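Side-chain contacts in uncharacterized protein SP1917 (Streptococcus pneumoniae, PDB 3C9P), which is of unknown function, a small, mostly helical bacterial protein of the DUF2200 family whose biochemical role has yet to be established: residues K30-H35 / Y44-V49; Q36-L41 / G60-Q65. One frame throughout, in Å; residues are numbered along the deposited sequence. Where two conformers were deposited one is given.

Interaction 1 (K30-H35 / Y44-V49)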
loop_
_atom_site.group_PDB
_atom_site.type_symbol
_atom_site.label_atom_id
_atom_site.label_comp_id
_atom_site.label_asym_id
_atom_site.label_seq_id
_atom_site.Cartn_x
_atom_site.Cartn_y
_atom_site.Cartn_z
ATOM N N LYS A 30 5.583 -7.305 -11.061
ATOM C CA LYS A 30 4.912 -8.569 -10.727
ATOM C C LYS A 30 3.905 -8.383 -9.592
ATOM O O LYS A 30 4.177 -7.676 -8.636
ATOM C CB LYS A 30 5.944 -9.628 -10.312
ATOM C CG LYS A 30 6.734 -10.255 -11.463
ATOM C CD LYS A 30 7.317 -11.611 -11.050
ATOM C CE LYS A 30 8.109 -12.253 -12.197
ATOM N NZ LYS A 30 8.173 -13.757 -12.135
ATOM N N ALA A 31 2.759 -9.052 -9.690
ATOM C CA ALA A 31 1.741 -9.002 -8.633
ATOM C C ALA A 31 2.309 -9.355 -7.256
ATOM O O ALA A 31 1.953 -8.725 -6.236
ATOM C CB ALA A 31 0.553 -9.949 -8.973
ATOM N N GLU A 32 3.174 -10.372 -7.220
ATOM C CA GLU A 32 3.787 -10.811 -5.972
ATOM C C GLU A 32 4.501 -9.673 -5.243
ATOM O O GLU A 32 4.455 -9.612 -4.030
ATOM C CB GLU A 32 4.744 -12.002 -6.206
ATOM C CG GLU A 32 5.178 -12.719 -4.920
ATOM C CD GLU A 32 4.039 -13.350 -4.068
ATOM O OE1 GLU A 32 2.986 -13.769 -4.600
ATOM O OE2 GLU A 32 4.228 -13.457 -2.835
ATOM N N SER A 33 5.125 -8.748 -5.975
ATOM C CA SER A 33 5.840 -7.629 -5.349
ATOM C C SER A 33 4.903 -6.712 -4.559
ATOM O O SER A 33 5.270 -6.175 -3.491
ATOM C CB SER A 33 6.580 -6.800 -6.398
ATOM O OG SER A 33 7.393 -7.624 -7.196
ATOM N N VAL A 34 3.702 -6.520 -5.095
ATOM C CA VAL A 34 2.659 -5.732 -4.446
ATOM C C VAL A 34 2.219 -6.397 -3.160
ATOM O O VAL A 34 2.123 -5.717 -2.113
ATOM C CB VAL A 34 1.434 -5.475 -5.362
ATOM C CG1 VAL A 34 0.350 -4.661 -4.620
ATOM C CG2 VAL A 34 1.863 -4.712 -6.606
ATOM N N HIS A 35 1.947 -7.703 -3.217
ATOM C CA HIS A 35 1.564 -8.439 -2.003
ATOM C C HIS A 35 2.649 -8.282 -0.927
ATOM O O HIS A 35 2.333 -8.106 0.246
ATOM C CB HIS A 35 1.397 -9.953 -2.230
ATOM C CG HIS A 35 0.524 -10.327 -3.390
ATOM N ND1 HIS A 35 -0.593 -9.605 -3.766
ATOM C CD2 HIS A 35 0.591 -11.380 -4.231
ATOM C CE1 HIS A 35 -1.144 -10.176 -4.823
ATOM N NE2 HIS A 35 -0.450 -11.259 -5.119
ATOM N N TYR A 44 -0.251 -7.793 7.730
ATOM C CA TYR A 44 -1.026 -8.902 7.141
ATOM C C TYR A 44 -0.062 -9.883 6.478
ATOM O O TYR A 44 0.905 -9.443 5.842
ATOM C CB TYR A 44 -1.921 -8.379 6.027
ATOM C CG TYR A 44 -3.218 -7.736 6.456
ATOM C CD1 TYR A 44 -4.185 -8.445 7.165
ATOM C CD2 TYR A 44 -3.507 -6.425 6.075
ATOM C CE1 TYR A 44 -5.418 -7.828 7.523
ATOM C CE2 TYR A 44 -4.703 -5.816 6.417
ATOM C CZ TYR A 44 -5.651 -6.517 7.149
ATOM O OH TYR A 44 -6.849 -5.889 7.439
ATOM N N GLU A 45 -0.332 -11.184 6.623
ATOM C CA GLU A 45 0.378 -12.230 5.865
ATOM C C GLU A 45 -0.069 -12.100 4.414
ATOM O O GLU A 45 -1.172 -11.657 4.162
ATOM C CB GLU A 45 0.037 -13.635 6.379
ATOM C CG GLU A 45 0.519 -13.954 7.808
ATOM C CD GLU A 45 2.011 -13.672 8.042
ATOM O OE1 GLU A 45 2.846 -14.045 7.190
ATOM O OE2 GLU A 45 2.356 -13.058 9.091
ATOM N N VAL A 46 0.796 -12.424 3.460
ATOM C CA VAL A 46 0.387 -12.391 2.057
ATOM C C VAL A 46 -0.902 -13.195 1.864
ATOM O O VAL A 46 -1.799 -12.763 1.127
ATOM C CB VAL A 46 1.513 -12.928 1.142
ATOM C CG1 VAL A 46 0.983 -13.224 -0.304
ATOM C CG2 VAL A 46 2.656 -11.932 1.143
ATOM N N SER A 47 -1.018 -14.334 2.553
ATOM C CA SER A 47 -2.210 -15.173 2.395
ATOM C C SER A 47 -3.461 -14.457 2.905
ATOM O O SER A 47 -4.549 -14.687 2.371
ATOM C CB SER A 47 -2.074 -16.538 3.080
ATOM O OG SER A 47 -1.773 -16.375 4.467
ATOM N N ASP A 48 -3.294 -13.622 3.945
ATOM C CA ASP A 48 -4.365 -12.755 4.457
ATOM C C ASP A 48 -4.818 -11.758 3.393
ATOM O O ASP A 48 -6.017 -11.563 3.154
ATOM C CB ASP A 48 -3.871 -11.963 5.674
ATOM C CG ASP A 48 -3.656 -12.830 6.904
ATOM O OD1 ASP A 48 -4.262 -13.907 6.986
ATOM O OD2 ASP A 48 -2.889 -12.393 7.798
ATOM N N VAL A 49 -3.853 -11.108 2.761
ATOM C CA VAL A 49 -4.169 -10.134 1.702
ATOM C C VAL A 49 -4.969 -10.812 0.572
ATOM O O VAL A 49 -6.032 -10.316 0.153
ATOM C CB VAL A 49 -2.895 -9.494 1.148
ATOM C CG1 VAL A 49 -3.221 -8.541 -0.021
ATOM C CG2 VAL A 49 -2.100 -8.755 2.286
#
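Val46 spreads its two methyl groups over the root of the His35 side chain. CG1 meets His35 CB at 3.8 Å, while CG2 lies 3.9 Å from the backbone oxygen O of His35, so the fork spans both the first side-chain carbon and the peptide group. CG1, anti to the backbone N (chi1 166°), is the branch that reaches Glu32 as well, and CG2, anti to the carbonyl carbon, is the one beside the His35 oxygen. CG1 sits 4.1 Å from Glu32 OE2, where the two side chains run across each other at about a right angle and the carboxylate only brushes the methyl. This is the meeting of two consecutive helices, 31-42 and 46-52, joined by a short connection, where the CA atoms of His35 and Val46 are the nearest pair, 5.8 Å apart. Glu45 occupies the N-cap position just before helix 46-52: its backbone N donates to Asp48 OD2 at 3.1 Å, from above the carboxylate plane, which supplies the side-chain-to-N-cap half of a capping box. On helix 31-42 the imidazole has neighbours on a face and at its edge. Ala31 O stands 3.4 Å above the plane of the His35 ring, over its centre, and Glu32 OE1 lies in the ring plane, at its edge, 3.4 Å from His35 CD2. ND1 is hydrogen-bonded to the hydroxyl of Tyr17 on helix 13-26, a bond that helps fix the turn of the ring. The same tyrosine touches Val49, about one turn on from Val46.

Interaction 2 (Q36-L41 / G60-Q65); sequences QVTSWL and GDFFRQ
Segment 36-41, helical throughout, and the end of helix 59-64 lie across a wide backbone gap, the closest CA atoms, those of Leu41 and Phe63, being 10.1 Å apart. Long aromatic side chains therefore do the reaching. Phe62, whose ring carbon CG is anti to the backbone N (chi1 179°), presents the edge of its ring to the methyl of Thr38: CG2 of Thr38 approaches near the ring plane and is equally distant, 4.0 Å, from Phe62 CE2 and CZ. The hydroxyl of Thr38 is turned back to its own helix, hydrogen-bonded to Val34 O, leaving the methyl at the ring edge. Beside this pair, Leu41 CD2 meets the edge of the neighbouring ring at Phe63 CE2, 4.3 Å away. The two phenyl groups also lean on each other, with Phe62 CE2 4.2 Å above the face of Phe63 and displaced toward its rim. Leu99 of helix 91-107 touches Thr38, Leu41 and Phe63, and Phe62 stacks with both Phe13 and Tyr44. Contacts of this kind, methyl against ring edge in a buried setting, have little directional preference, which is consistent with a hold that rests mainly on dispersion and the burial of apolar surface.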
loop_
_atom_site.group_PDB
_atom_site.type_symbol
_atom_site.label_atom_id
_atom_site.label_comp_id
_atom_site.label_asym_id
_atom_site.label_seq_id
_atom_site.Cartn_x
_atom_site.Cartn_y
_atom_site.Cartn_z
ATOM N N GLN A 36 3.914 -8.415 -1.336
ATOM C CA GLN A 36 5.063 -8.352 -0.424
ATOM C C GLN A 36 5.160 -6.988 0.285
ATOM O O GLN A 36 5.318 -6.926 1.498
ATOM C CB GLN A 36 6.367 -8.731 -1.165
ATOM C CG GLN A 36 6.469 -10.269 -1.466
ATOM C CD GLN A 36 7.528 -10.666 -2.503
ATOM O OE1 GLN A 36 8.125 -9.819 -3.187
ATOM N NE2 GLN A 36 7.747 -11.978 -2.640
ATOM N N VAL A 37 5.065 -5.890 -0.465
ATOM C CA VAL A 37 5.152 -4.553 0.191
ATOM C C VAL A 37 3.890 -4.240 1.025
ATOM O O VAL A 37 3.978 -3.566 2.047
ATOM C CB VAL A 37 5.496 -3.350 -0.784
ATOM C CG1 VAL A 37 6.823 -3.624 -1.589
ATOM C CG2 VAL A 37 4.321 -3.038 -1.734
ATOM N N THR A 38 2.730 -4.748 0.608
ATOM C CA THR A 38 1.500 -4.547 1.369
ATOM C C THR A 38 1.616 -5.294 2.712
ATOM O O THR A 38 1.293 -4.741 3.768
ATOM C CB THR A 38 0.266 -5.038 0.588
ATOM O OG1 THR A 38 0.198 -4.335 -0.664
ATOM C CG2 THR A 38 -1.025 -4.799 1.392
ATOM N N SER A 39 2.035 -6.548 2.649
ATOM C CA SER A 39 2.281 -7.363 3.848
ATOM C C SER A 39 3.289 -6.695 4.815
ATOM O O SER A 39 3.058 -6.609 6.019
ATOM C CB SER A 39 2.817 -8.727 3.421
ATOM O OG SER A 39 3.115 -9.525 4.568
ATOM N N TRP A 40 4.397 -6.213 4.267
ATOM C CA TRP A 40 5.407 -5.511 5.060
ATOM C C TRP A 40 4.820 -4.308 5.800
ATOM O O TRP A 40 4.994 -4.162 7.009
ATOM C CB TRP A 40 6.566 -5.079 4.151
ATOM C CG TRP A 40 7.617 -4.307 4.888
ATOM C CD1 TRP A 40 8.602 -4.795 5.687
ATOM C CD2 TRP A 40 7.768 -2.900 4.880
ATOM N NE1 TRP A 40 9.370 -3.771 6.175
ATOM C CE2 TRP A 40 8.880 -2.593 5.682
ATOM C CE3 TRP A 40 7.090 -1.861 4.224
ATOM C CZ2 TRP A 40 9.313 -1.296 5.887
ATOM C CZ3 TRP A 40 7.513 -0.560 4.443
ATOM C CH2 TRP A 40 8.633 -0.294 5.243
ATOM N N LEU A 41 4.084 -3.478 5.077
ATOM C CA LEU A 41 3.507 -2.261 5.642
ATOM C C LEU A 41 2.498 -2.518 6.748
ATOM O O LEU A 41 2.545 -1.876 7.812
ATOM C CB LEU A 41 2.824 -1.423 4.540
ATOM C CG LEU A 41 2.034 -0.222 5.038
ATOM C CD1 LEU A 41 2.993 0.842 5.662
ATOM C CD2 LEU A 41 1.236 0.396 3.895
ATOM N N GLY A 60 -11.083 0.856 3.065
ATOM C CA GLY A 60 -10.856 1.507 4.356
ATOM C C GLY A 60 -10.780 0.476 5.480
ATOM O O GLY A 60 -9.911 0.548 6.360
ATOM N N ASP A 61 -11.698 -0.477 5.458
ATOM C CA ASP A 61 -11.747 -1.478 6.523
ATOM C C ASP A 61 -10.534 -2.433 6.512
ATOM O O ASP A 61 -10.114 -2.908 7.577
ATOM C CB ASP A 61 -13.053 -2.235 6.469
ATOM C CG ASP A 61 -14.200 -1.484 7.162
ATOM O OD1 ASP A 61 -13.972 -0.448 7.852
ATOM O OD2 ASP A 61 -15.344 -1.951 7.023
ATOM N N PHE A 62 -9.978 -2.693 5.330
ATOM C CA PHE A 62 -8.688 -3.410 5.202
ATOM C C PHE A 62 -7.562 -2.714 5.991
ATOM O O PHE A 62 -6.874 -3.340 6.811
ATOM C CB PHE A 62 -8.309 -3.558 3.722
ATOM C CG PHE A 62 -6.994 -4.248 3.494
ATOM C CD1 PHE A 62 -6.914 -5.636 3.470
ATOM C CD2 PHE A 62 -5.844 -3.511 3.309
ATOM C CE1 PHE A 62 -5.684 -6.281 3.240
ATOM C CE2 PHE A 62 -4.599 -4.152 3.084
ATOM C CZ PHE A 62 -4.542 -5.537 3.047
ATOM N N PHE A 63 -7.386 -1.419 5.741
ATOM C CA PHE A 63 -6.436 -0.603 6.501
ATOM C C PHE A 63 -6.772 -0.404 7.975
ATOM O O PHE A 63 -5.854 -0.411 8.806
ATOM C CB PHE A 63 -6.176 0.737 5.793
ATOM C CG PHE A 63 -5.271 0.596 4.634
ATOM C CD1 PHE A 63 -5.755 0.190 3.412
ATOM C CD2 PHE A 63 -3.901 0.790 4.785
ATOM C CE1 PHE A 63 -4.882 0.025 2.293
ATOM C CE2 PHE A 63 -3.035 0.636 3.682
ATOM C CZ PHE A 63 -3.536 0.244 2.447
ATOM N N ARG A 64 -8.055 -0.245 8.310
ATOM C CA ARG A 64 -8.436 -0.052 9.719
ATOM C C ARG A 64 -8.078 -1.272 10.544
ATOM O O ARG A 64 -7.789 -1.151 11.727
ATOM C CB ARG A 64 -9.923 0.263 9.900
ATOM C CG ARG A 64 -10.357 1.605 9.343
ATOM C CD ARG A 64 -11.868 1.794 9.562
ATOM N NE ARG A 64 -12.315 3.066 8.975
ATOM C CZ ARG A 64 -13.019 3.186 7.851
ATOM N NH1 ARG A 64 -13.419 2.109 7.180
ATOM N NH2 ARG A 64 -13.348 4.401 7.406
ATOM N N GLN A 65 -8.105 -2.435 9.919
ATOM C CA GLN A 65 -7.891 -3.708 10.634
ATOM C C GLN A 65 -6.509 -4.348 10.461
ATOM O O GLN A 65 -6.285 -5.527 10.868
ATOM C CB GLN A 65 -8.998 -4.686 10.244
ATOM C CG GLN A 65 -10.378 -4.194 10.717
ATOM C CD GLN A 65 -11.511 -5.062 10.201
ATOM O OE1 GLN A 65 -11.760 -5.125 8.998
ATOM N NE2 GLN A 65 -12.200 -5.738 11.108
#

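In the fold
Helix 31-42 serves both contacts, its first turn in interaction 1 and the part from 36 to 41 in interaction 2, and its partners, helices 46-52 and 59-64, follow each other in the chain. Interaction 2 lies nearer the centre of the chain, with every touching residue buried and all of its contacts across the segments apolar. Interaction 1 is partly buried: a valine meets both a buried histidine and an exposed glutamate, and a carboxylate oxygen and a backbone oxygen are among the atoms near its methyls. The two sites are tied together by Tyr44, whose O is probably hydrogen-bonded to Ser39 OG and whose OH to Phe62 O; their centres are about 10 Å apart.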